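Local coordinates for Cgl0159-like domain-containing protein (Corynebacterium glutamicum, PDB 3FOK) that is of unknown function but has the TIM-barrel fold of the Cgl0159-like family and packs as several copies in its assembly, at residues D96-A100 against L101-D105; Y132-S135 against S136-R140; L270-G273 against R274-Y278. One frame throughout, in Å; residues are numbered along the deposited sequence.

Overall arrangement
From the N terminus the three contacts follow in series, none nested in or crossing another, and each is local: a helix C-terminus, a helix N-terminus and a turn after a strand. Contact 1 ends helix 92-100 and leads the chain toward strand 108-112. Contact 2 starts helix 134-140, which joins strands 108-112 and 144-151 in a beta-alpha-beta unit. Contact 3 carries the chain off strand 267-272, which pairs in parallel with strands 44-48 and 240-243. Contacts 1 and 2, centres about 17 Å apart, meet through a long, weak ion pair of Asp96 and Arg140 and both touch the second subunit; contact 3 lies about 25 Å, centre to centre, from contact 2, across the chain's centre.

Contact 1 of 3, residues D96-A100 against L101-D105; sequences DDLAA and LGLLD
Leu101 N donates to Asp97 O over 2.8 Å, a regular helical bond just before the Schellman motif that ends helix 92-100. Two further bonds, both directed back into the final helical turn, define that motif. In the i+5 pair, Leu103 N reaches Leu98 O at 3.0 Å with a nearly straight N-H...O angle of 167°. In the i+3 pair, Gly102 N meets Ala99 O at 2.9 Å from above the carbonyl plane, and the bond is more bent, at 144°. Gly102 is the first residue to leave helical geometry; its positive phi of 72° turns the chain out of the helix, so that the following amide points back into the last turn.

The side chain of Leu101 lies over the carbonyl that its own amide binds: Leu101 CD2 comes to 3.0 Å from Asp97 O, a close contact and not a hydrogen bond. Beyond the turn, Leu104 folds back against the helix, and its isopropyl end straddles two successive residues. CD1 of Leu104 meets Leu98 CB at 3.4 Å, while its CD2 lies by Ala99, 3.9 Å from Ala99 CB and also near that residue's backbone N.

Farther out, Ala100 and Leu101 touch Leu14 of helix 8-20, while Leu103 and Leu104 pack on Ala77 and Leu80 of helix 69-81. The carboxylate of Asp97 forms a salt bridge with Arg18, and Asp96 accepts a hydrogen bond from Ser216 N of the second subunit. Leu98 and Leu103 cross at about a right angle, and there the meeting atoms are the methyl carbons Leu98 CD2 and Leu103 CD1, 3.9 Å apart.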
# COMPACT_ATOMS: atom_id res chain seq x y z
N ASP A 96 -22.44 -7.48 19.68
CA ASP A 96 -23.39 -8.41 19.08
C ASP A 96 -24.04 -9.29 20.15
O ASP A 96 -25.26 -9.44 20.15
CB ASP A 96 -22.71 -9.29 18.01
CG ASP A 96 -22.25 -8.49 16.80
OD1 ASP A 96 -22.89 -7.47 16.46
OD2 ASP A 96 -21.26 -8.90 16.16
N ASP A 97 -23.25 -9.85 21.07
CA ASP A 97 -23.84 -10.67 22.12
C ASP A 97 -24.88 -9.86 22.88
O ASP A 97 -26.05 -10.24 22.93
CB ASP A 97 -22.78 -11.20 23.09
CG ASP A 97 -21.88 -12.25 22.46
OD1 ASP A 97 -22.35 -12.97 21.55
OD2 ASP A 97 -20.71 -12.38 22.89
N LEU A 98 -24.46 -8.74 23.45
CA LEU A 98 -25.37 -7.88 24.19
C LEU A 98 -26.60 -7.52 23.36
O LEU A 98 -27.71 -7.43 23.88
CB LEU A 98 -24.66 -6.60 24.64
CG LEU A 98 -23.60 -6.70 25.74
CD1 LEU A 98 -22.90 -5.36 25.91
CD2 LEU A 98 -24.26 -7.14 27.04
N ALA A 99 -26.41 -7.33 22.06
CA ALA A 99 -27.53 -6.99 21.19
C ALA A 99 -28.44 -8.20 21.02
O ALA A 99 -29.66 -8.09 21.09
CB ALA A 99 -27.01 -6.53 19.82
N ALA A 100 -27.82 -9.36 20.81
CA ALA A 100 -28.57 -10.60 20.64
C ALA A 100 -29.38 -10.90 21.90
O ALA A 100 -30.52 -11.36 21.81
CB ALA A 100 -27.61 -11.75 20.35
N LEU A 101 -28.80 -10.64 23.06
CA LEU A 101 -29.47 -10.86 24.34
C LEU A 101 -30.58 -9.84 24.56
O LEU A 101 -31.35 -9.95 25.51
CB LEU A 101 -28.48 -10.75 25.51
CG LEU A 101 -27.50 -11.86 25.89
CD1 LEU A 101 -27.74 -13.11 25.05
CD2 LEU A 101 -26.08 -11.35 25.72
N GLY A 102 -30.64 -8.84 23.69
CA GLY A 102 -31.67 -7.81 23.80
C GLY A 102 -31.48 -6.83 24.95
O GLY A 102 -32.45 -6.31 25.48
N LEU A 103 -30.23 -6.55 25.31
CA LEU A 103 -29.94 -5.62 26.41
C LEU A 103 -29.53 -4.22 25.97
O LEU A 103 -29.07 -3.42 26.78
CB LEU A 103 -28.82 -6.20 27.28
CG LEU A 103 -28.96 -7.66 27.72
CD1 LEU A 103 -27.71 -8.07 28.48
CD2 LEU A 103 -30.20 -7.82 28.59
N LEU A 104 -29.71 -3.90 24.69
CA LEU A 104 -29.30 -2.59 24.19
C LEU A 104 -30.40 -1.62 23.74
O LEU A 104 -30.15 -0.75 22.91
CB LEU A 104 -28.29 -2.77 23.05
CG LEU A 104 -26.82 -3.02 23.44
CD1 LEU A 104 -26.72 -3.89 24.67
CD2 LEU A 104 -26.10 -3.66 22.26
N ASP A 105 -31.61 -1.76 24.28
CA ASP A 105 -32.69 -0.85 23.92
C ASP A 105 -32.52 0.44 24.70
O ASP A 105 -32.28 0.41 25.91
CB ASP A 105 -34.06 -1.45 24.27
CG ASP A 105 -34.42 -2.63 23.41
OD1 ASP A 105 -34.32 -2.52 22.17
OD2 ASP A 105 -34.82 -3.68 23.96

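Contact 2 of 3, residues Y132-S135 against S136-R140; sequences YNVS and SMVDR
The backbone passes from extended geometry at Tyr132 and Asn133 into helix 134-140, where Val138 N binds Val134 O at 2.8 Å and an N-H...O angle of 171°. Asn133 is the N-cap: its OD1 accepts from Ser136 N at 2.9 Å and 166°, while its backbone O receives Met137 N. With chi1 at 54°, Asn133 CG sits between the backbone N and carbonyl carbon, bringing the amide oxygen round to the first turn. The Ser136 hydroxyl lies 3.1 Å from both Asn133 O and OD1, so its proton has more than one acceptor within reach.

Before the cap, Tyr132 lies against the same turn. Ser136 OG approaches the ring at its edge, in plane, 3.4 Å from Tyr132 CD1. Selenomethionine Met137 bends at chi3 to bring CE over one face, toward the rim, in an oblique Met-aromatic contact with SE 5.1 Å from the Tyr132 ring centroid. Arg140 forms a salt bridge with Asp215 of the second subunit. A water binds Tyr132 OH at 2.8 Å and weakly accepts from Arg140 NE at 3.2 Å.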
# COMPACT_ATOMS: atom_id res chain seq x y z
N TYR A 132 -14.43 -2.36 14.51
CA TYR A 132 -15.49 -1.63 13.83
C TYR A 132 -14.91 -0.60 12.87
O TYR A 132 -13.84 -0.05 13.10
CB TYR A 132 -16.35 -0.86 14.85
CG TYR A 132 -17.51 -1.61 15.45
CD1 TYR A 132 -18.62 -1.96 14.68
CD2 TYR A 132 -17.52 -1.94 16.81
CE1 TYR A 132 -19.71 -2.61 15.24
CE2 TYR A 132 -18.61 -2.58 17.38
CZ TYR A 132 -19.70 -2.92 16.59
OH TYR A 132 -20.78 -3.55 17.16
N ASN A 133 -15.63 -0.35 11.77
CA ASN A 133 -15.24 0.69 10.84
C ASN A 133 -16.53 1.48 10.65
O ASN A 133 -17.61 0.98 10.97
CB ASN A 133 -14.70 0.14 9.50
CG ASN A 133 -15.64 -0.84 8.82
OD1 ASN A 133 -16.84 -0.85 9.07
ND2 ASN A 133 -15.08 -1.66 7.94
N VAL A 134 -16.43 2.71 10.17
CA VAL A 134 -17.61 3.54 10.01
C VAL A 134 -18.72 2.87 9.21
O VAL A 134 -19.90 2.96 9.57
CB VAL A 134 -17.24 4.89 9.36
CG1 VAL A 134 -18.50 5.69 9.06
CG2 VAL A 134 -16.33 5.67 10.30
N SER A 135 -18.35 2.20 8.13
CA SER A 135 -19.33 1.52 7.29
C SER A 135 -20.25 0.60 8.08
O SER A 135 -21.48 0.71 7.99
CB SER A 135 -18.61 0.71 6.21
OG SER A 135 -19.50 -0.20 5.58
N SER A 136 -19.67 -0.30 8.86
CA SER A 136 -20.47 -1.25 9.64
C SER A 136 -21.23 -0.58 10.79
O SER A 136 -22.30 -1.05 11.18
CB SER A 136 -19.59 -2.36 10.20
OG SER A 136 -18.77 -1.89 11.26
N MSE A 137 -20.68 0.50 11.33
CA MSE A 137 -21.34 1.19 12.43
C MSE A 137 -22.58 1.90 11.91
O MSE A 137 -23.65 1.83 12.51
CB MSE A 137 -20.38 2.18 13.08
CG MSE A 137 -19.17 1.52 13.70
SE MSE A 137 -18.17 2.68 14.88
CE MSE A 137 -18.82 2.01 16.53
N VAL A 138 -22.43 2.59 10.78
CA VAL A 138 -23.56 3.29 10.18
C VAL A 138 -24.65 2.28 9.84
O VAL A 138 -25.82 2.50 10.15
CB VAL A 138 -23.14 4.04 8.90
CG1 VAL A 138 -24.37 4.52 8.15
CG2 VAL A 138 -22.25 5.21 9.25
N ASP A 139 -24.26 1.18 9.22
CA ASP A 139 -25.21 0.14 8.83
C ASP A 139 -25.92 -0.51 10.02
O ASP A 139 -27.12 -0.76 9.97
CB ASP A 139 -24.49 -0.96 8.05
CG ASP A 139 -25.37 -2.19 7.84
OD1 ASP A 139 -26.35 -2.10 7.06
OD2 ASP A 139 -25.08 -3.24 8.45
N ARG A 140 -25.17 -0.76 11.08
CA ARG A 140 -25.70 -1.41 12.27
C ARG A 140 -26.47 -0.47 13.18
O ARG A 140 -27.36 -0.89 13.92
CB ARG A 140 -24.56 -2.05 13.06
CG ARG A 140 -24.93 -3.34 13.72
CD ARG A 140 -25.06 -4.45 12.71
NE ARG A 140 -24.59 -5.71 13.28
CZ ARG A 140 -24.32 -6.80 12.57
NH1 ARG A 140 -24.47 -6.79 11.25
NH2 ARG A 140 -23.88 -7.89 13.18
O HOH W 1 -22.32 -5.05 15.43

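Contact 3 of 3, residues L270-G273 against R274-Y278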
# COMPACT_ATOMS: atom_id res chain seq x y z
N LEU A 270 -18.51 10.21 31.80
CA LEU A 270 -17.57 9.11 32.00
C LEU A 270 -17.69 7.99 30.97
O LEU A 270 -18.76 7.73 30.41
CB LEU A 270 -17.79 8.50 33.39
CG LEU A 270 -17.00 8.92 34.63
CD1 LEU A 270 -16.67 10.40 34.62
CD2 LEU A 270 -17.82 8.55 35.86
N THR A 271 -16.56 7.31 30.74
CA THR A 271 -16.47 6.16 29.86
C THR A 271 -15.44 5.29 30.57
O THR A 271 -14.27 5.24 30.19
CB THR A 271 -15.97 6.51 28.44
OG1 THR A 271 -16.92 7.36 27.79
CG2 THR A 271 -15.80 5.25 27.61
N VAL A 272 -15.91 4.63 31.63
CA VAL A 272 -15.07 3.79 32.47
C VAL A 272 -15.36 2.30 32.33
O VAL A 272 -16.51 1.90 32.10
CB VAL A 272 -15.26 4.20 33.95
CG1 VAL A 272 -14.48 3.28 34.86
CG2 VAL A 272 -14.83 5.64 34.14
N GLY A 273 -14.33 1.49 32.48
CA GLY A 273 -14.50 0.05 32.35
C GLY A 273 -13.92 -0.77 33.50
O GLY A 273 -14.64 -1.16 34.41
N ARG A 274 -12.61 -1.02 33.44
CA ARG A 274 -11.91 -1.82 34.44
C ARG A 274 -12.38 -1.61 35.89
O ARG A 274 -12.62 -2.58 36.61
CB ARG A 274 -10.40 -1.55 34.36
CG ARG A 274 -9.79 -1.58 32.94
CD ARG A 274 -9.53 -0.16 32.40
NE ARG A 274 -10.76 0.56 32.05
CZ ARG A 274 -10.81 1.84 31.68
NH1 ARG A 274 -9.70 2.55 31.63
NH2 ARG A 274 -11.96 2.39 31.37
N THR A 275 -12.50 -0.36 36.31
CA THR A 275 -12.89 -0.04 37.69
C THR A 275 -14.34 -0.33 38.09
O THR A 275 -14.60 -0.77 39.21
CB THR A 275 -12.57 1.44 38.01
OG1 THR A 275 -11.17 1.56 38.31
CG2 THR A 275 -13.39 1.94 39.19
N LEU A 276 -15.28 -0.09 37.18
CA LEU A 276 -16.70 -0.30 37.47
C LEU A 276 -17.10 -1.77 37.38
O LEU A 276 -17.95 -2.23 38.14
CB LEU A 276 -17.54 0.56 36.52
CG LEU A 276 -17.16 2.05 36.59
CD1 LEU A 276 -17.94 2.82 35.54
CD2 LEU A 276 -17.44 2.59 37.99
N LEU A 277 -16.51 -2.49 36.44
CA LEU A 277 -16.75 -3.93 36.29
C LEU A 277 -15.53 -4.46 37.00
O LEU A 277 -14.46 -3.88 36.88
CB LEU A 277 -16.68 -4.34 34.82
CG LEU A 277 -17.51 -3.61 33.76
CD1 LEU A 277 -16.95 -3.93 32.39
CD2 LEU A 277 -18.97 -4.00 33.87
N TYR A 278 -15.65 -5.55 37.75
CA TYR A 278 -14.49 -6.08 38.47
C TYR A 278 -13.96 -5.08 39.49
O TYR A 278 -12.79 -4.72 39.46
CB TYR A 278 -13.35 -6.40 37.50
CG TYR A 278 -13.75 -7.20 36.29
CD1 TYR A 278 -13.99 -8.57 36.39
CD2 TYR A 278 -13.92 -6.59 35.06
CE1 TYR A 278 -14.39 -9.31 35.29
CE2 TYR A 278 -14.33 -7.31 33.95
CZ TYR A 278 -14.56 -8.67 34.07
OH TYR A 278 -14.98 -9.38 32.97
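Val272 and Leu276 make the apolar contact across this turn, their side chains crossing at about a right angle. Leu276 CD1 approaches Val272 CB to 3.4 Å, and its CG lies equally close, 3.4 Å, to Val272 CG1. Val272 CG1 is anti to the backbone N (chi1 176°), which directs that methyl to the returning chain; Thr275 CB borders the same methyl at 4.1 Å.

One carbonyl oxygen holds the turn beside this pair. Gly273 O accepts from Leu277 N at 3.1 Å along an almost straight path, the N-H...O angle being 176°. Leu276 N also points to Gly273 O at 3.0 Å, but its angle of 123° makes that second bond weak. Two successive amides therefore converge on a single acceptor, and the straighter is an i+4 bond closing a single alpha-turn. The Arg274 chain bends at chi2 and chi3 and folds its guanidinium back along the strand end. That placement is doubtful, because Arg274 NH2 and Gly273 N, both donors, stand only 2.8 Å apart. Thr271 O lies at the guanidinium edge and in plane, but at 3.9 Å from Arg274 NH2 it is too far for a bond.

Farther out, Val272 and Thr275 both touch Trp258 of helix 252-261, and Leu276 packs on Phe45 of strand 44-48. Leu277 reaches Val47 and also Arg75 and Met76 of helix 69-81. Backbone hydrogen bonds join Val272 to Ala48 and Thr271 to Leu242, fixing the strand between its two parallel neighbours. The arrangement is a turn at the C-terminal end of strand 267-272, leading toward helix 284-295, as in the beta-alpha loops of a TIM barrel.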